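Local coordinates for protein beta-lactamase (Escherichia coli, PDB 6PQ8) that probably hydrolyses beta-lactam antibiotics to substituted beta-amino acids, as a plasmid-borne class A enzyme of antibiotic resistance, at residues D186-L191 and A266-V271. The protein carries 1 engineered substitution. Residues are numbered along the deposited sequence; the frame is centred on the assembly and turned at random.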
loop_
_atom_site.group_PDB
_atom_site.type_symbol
_atom_site.label_atom_id
_atom_site.label_comp_id
_atom_site.label_asym_id
_atom_site.label_seq_id
_atom_site.Cartn_x
_atom_site.Cartn_y
_atom_site.Cartn_z
ATOM N N ASP A 186 -4.853 5.414 -10.330
ATOM C CA ASP A 186 -3.906 5.387 -11.445
ATOM C C ASP A 186 -2.476 5.558 -10.978
ATOM O O ASP A 186 -1.579 4.838 -11.418
ATOM C CB ASP A 186 -4.225 6.516 -12.417
ATOM C CG ASP A 186 -5.038 6.060 -13.571
ATOM O OD1 ASP A 186 -5.455 4.877 -13.534
ATOM O OD2 ASP A 186 -5.247 6.878 -14.500
ATOM N N ALA A 187 -2.235 6.568 -10.143
ATOM C CA ALA A 187 -0.883 6.855 -9.693
ATOM C C ALA A 187 -0.269 5.642 -8.997
ATOM O O ALA A 187 0.878 5.272 -9.273
ATOM C CB ALA A 187 -0.896 8.082 -8.776
ATOM N N THR A 188 -1.030 4.995 -8.107
ATOM C CA THR A 188 -0.511 3.836 -7.382
ATOM C C THR A 188 -0.059 2.750 -8.346
ATOM O O THR A 188 1.049 2.208 -8.237
ATOM C CB THR A 188 -1.581 3.275 -6.443
ATOM O OG1 THR A 188 -2.204 4.340 -5.721
ATOM C CG2 THR A 188 -0.955 2.283 -5.459
ATOM N N VAL A 189 -0.915 2.433 -9.310
ATOM C CA VAL A 189 -0.665 1.333 -10.221
ATOM C C VAL A 189 0.506 1.658 -11.162
ATOM O O VAL A 189 1.320 0.777 -11.488
ATOM C CB VAL A 189 -2.021 1.034 -10.892
ATOM C CG1 VAL A 189 -2.052 1.324 -12.366
ATOM C CG2 VAL A 189 -2.515 -0.359 -10.523
ATOM N N GLN A 190 0.666 2.932 -11.539
ATOM C CA GLN A 190 1.869 3.360 -12.251
ATOM C C GLN A 190 3.113 3.160 -11.397
ATOM O O GLN A 190 4.144 2.677 -11.884
ATOM C CB GLN A 190 1.754 4.836 -12.652
ATOM C CG GLN A 190 0.660 5.108 -13.654
ATOM C CD GLN A 190 0.323 6.585 -13.779
ATOM O OE1 GLN A 190 1.134 7.462 -13.432
ATOM N NE2 GLN A 190 -0.880 6.871 -14.285
ATOM N N LEU A 191 3.041 3.542 -10.122
ATOM C CA LEU A 191 4.203 3.396 -9.257
ATOM C C LEU A 191 4.526 1.923 -8.996
ATOM O O LEU A 191 5.699 1.536 -8.995
ATOM C CB LEU A 191 3.976 4.154 -7.950
ATOM C CG LEU A 191 5.133 4.009 -6.966
ATOM C CD1 LEU A 191 6.373 4.796 -7.443
ATOM C CD2 LEU A 191 4.701 4.436 -5.587
ATOM N N ALA A 266 -0.559 -5.101 -11.966
ATOM C CA ALA A 266 -0.676 -4.250 -10.791
ATOM C C ALA A 266 -2.127 -3.800 -10.634
ATOM O O ALA A 266 -2.798 -3.474 -11.615
ATOM C CB ALA A 266 0.248 -3.037 -10.908
ATOM N N ILE A 267 -2.621 -3.820 -9.399
ATOM C CA ILE A 267 -4.011 -3.489 -9.104
ATOM C C ILE A 267 -4.035 -2.739 -7.782
ATOM O O ILE A 267 -3.227 -3.016 -6.887
ATOM C CB ILE A 267 -4.906 -4.751 -9.061
ATOM C CG1 ILE A 267 -6.342 -4.422 -8.649
ATOM C CG2 ILE A 267 -4.342 -5.790 -8.121
ATOM C CD1 ILE A 267 -7.326 -5.570 -8.908
ATOM N N ALA A 268 -4.932 -1.757 -7.681
ATOM C CA ALA A 268 -5.135 -0.976 -6.467
ATOM C C ALA A 268 -6.624 -0.736 -6.307
ATOM O O ALA A 268 -7.276 -0.271 -7.246
ATOM C CB ALA A 268 -4.392 0.360 -6.528
ATOM N N VAL A 269 -7.165 -1.064 -5.135
ATOM C CA VAL A 269 -8.573 -0.836 -4.822
ATOM C C VAL A 269 -8.651 -0.031 -3.528
ATOM O O VAL A 269 -8.070 -0.424 -2.512
ATOM C CB VAL A 269 -9.355 -2.161 -4.696
ATOM C CG1 VAL A 269 -10.863 -1.901 -4.472
ATOM C CG2 VAL A 269 -9.121 -3.029 -5.928
ATOM N N TYR A 270 -9.357 1.097 -3.574
ATOM C CA TYR A 270 -9.543 1.992 -2.432
ATOM C C TYR A 270 -11.036 2.072 -2.135
ATOM O O TYR A 270 -11.785 2.674 -2.907
ATOM C CB TYR A 270 -8.982 3.382 -2.732
ATOM C CG TYR A 270 -7.509 3.373 -3.003
ATOM C CD1 TYR A 270 -6.594 3.491 -1.958
ATOM C CD2 TYR A 270 -7.017 3.234 -4.300
ATOM C CE1 TYR A 270 -5.240 3.453 -2.187
ATOM C CE2 TYR A 270 -5.647 3.210 -4.542
ATOM C CZ TYR A 270 -4.772 3.316 -3.478
ATOM O OH TYR A 270 -3.415 3.292 -3.693
ATOM N N VAL A 271 -11.475 1.458 -1.040
ATOM C CA VAL A 271 -12.860 1.562 -0.581
ATOM C C VAL A 271 -12.877 2.650 0.484
ATOM O O VAL A 271 -12.469 2.427 1.624
ATOM C CB VAL A 271 -13.390 0.238 -0.029
ATOM C CG1 VAL A 271 -14.893 0.368 0.310
ATOM C CG2 VAL A 271 -13.121 -0.903 -1.002
#
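Y270 reaches out from strand 266-271 to T188 of helix 186-191, where Y270 OH and T188 OG1 are hydrogen-bonded at 2.6 Å. The two side chains approach from opposite directions, and OG1 sits at the rim of the tyrosine ring, near its plane; tyrosine's length carries its hydroxyl across to the helix. T188 sets OG1 beside its own backbone N (chi1 -46°), which puts CG2 anti to that N and 3.2 Å from Y270 OH. Threonine suits this buried place because its one hydroxyl is hydrogen-bonded to both Y270 OH and T183 OG1, while its methyl adds apolar surface. In the class A beta-lactamase fold, helix 185-196 lies against this strand on the sheet face turned toward the helical domain; segment 186-191 runs roughly antiparallel (151°) to segment 266-271, their axes approaching to 7.5 Å. The small methyls of A266 and A268, alternate residues on that face, help the helix come close, A268 CB meeting T188 CB at 4.1 Å. V189, its chi1 of 114° far from staggered, lays CG2 3.9 Å from A266 CB and 3.3 Å from A266 O, a short branch suited to close approach. I267, between the alanines, points to the other face, where its larger side chain touches L223.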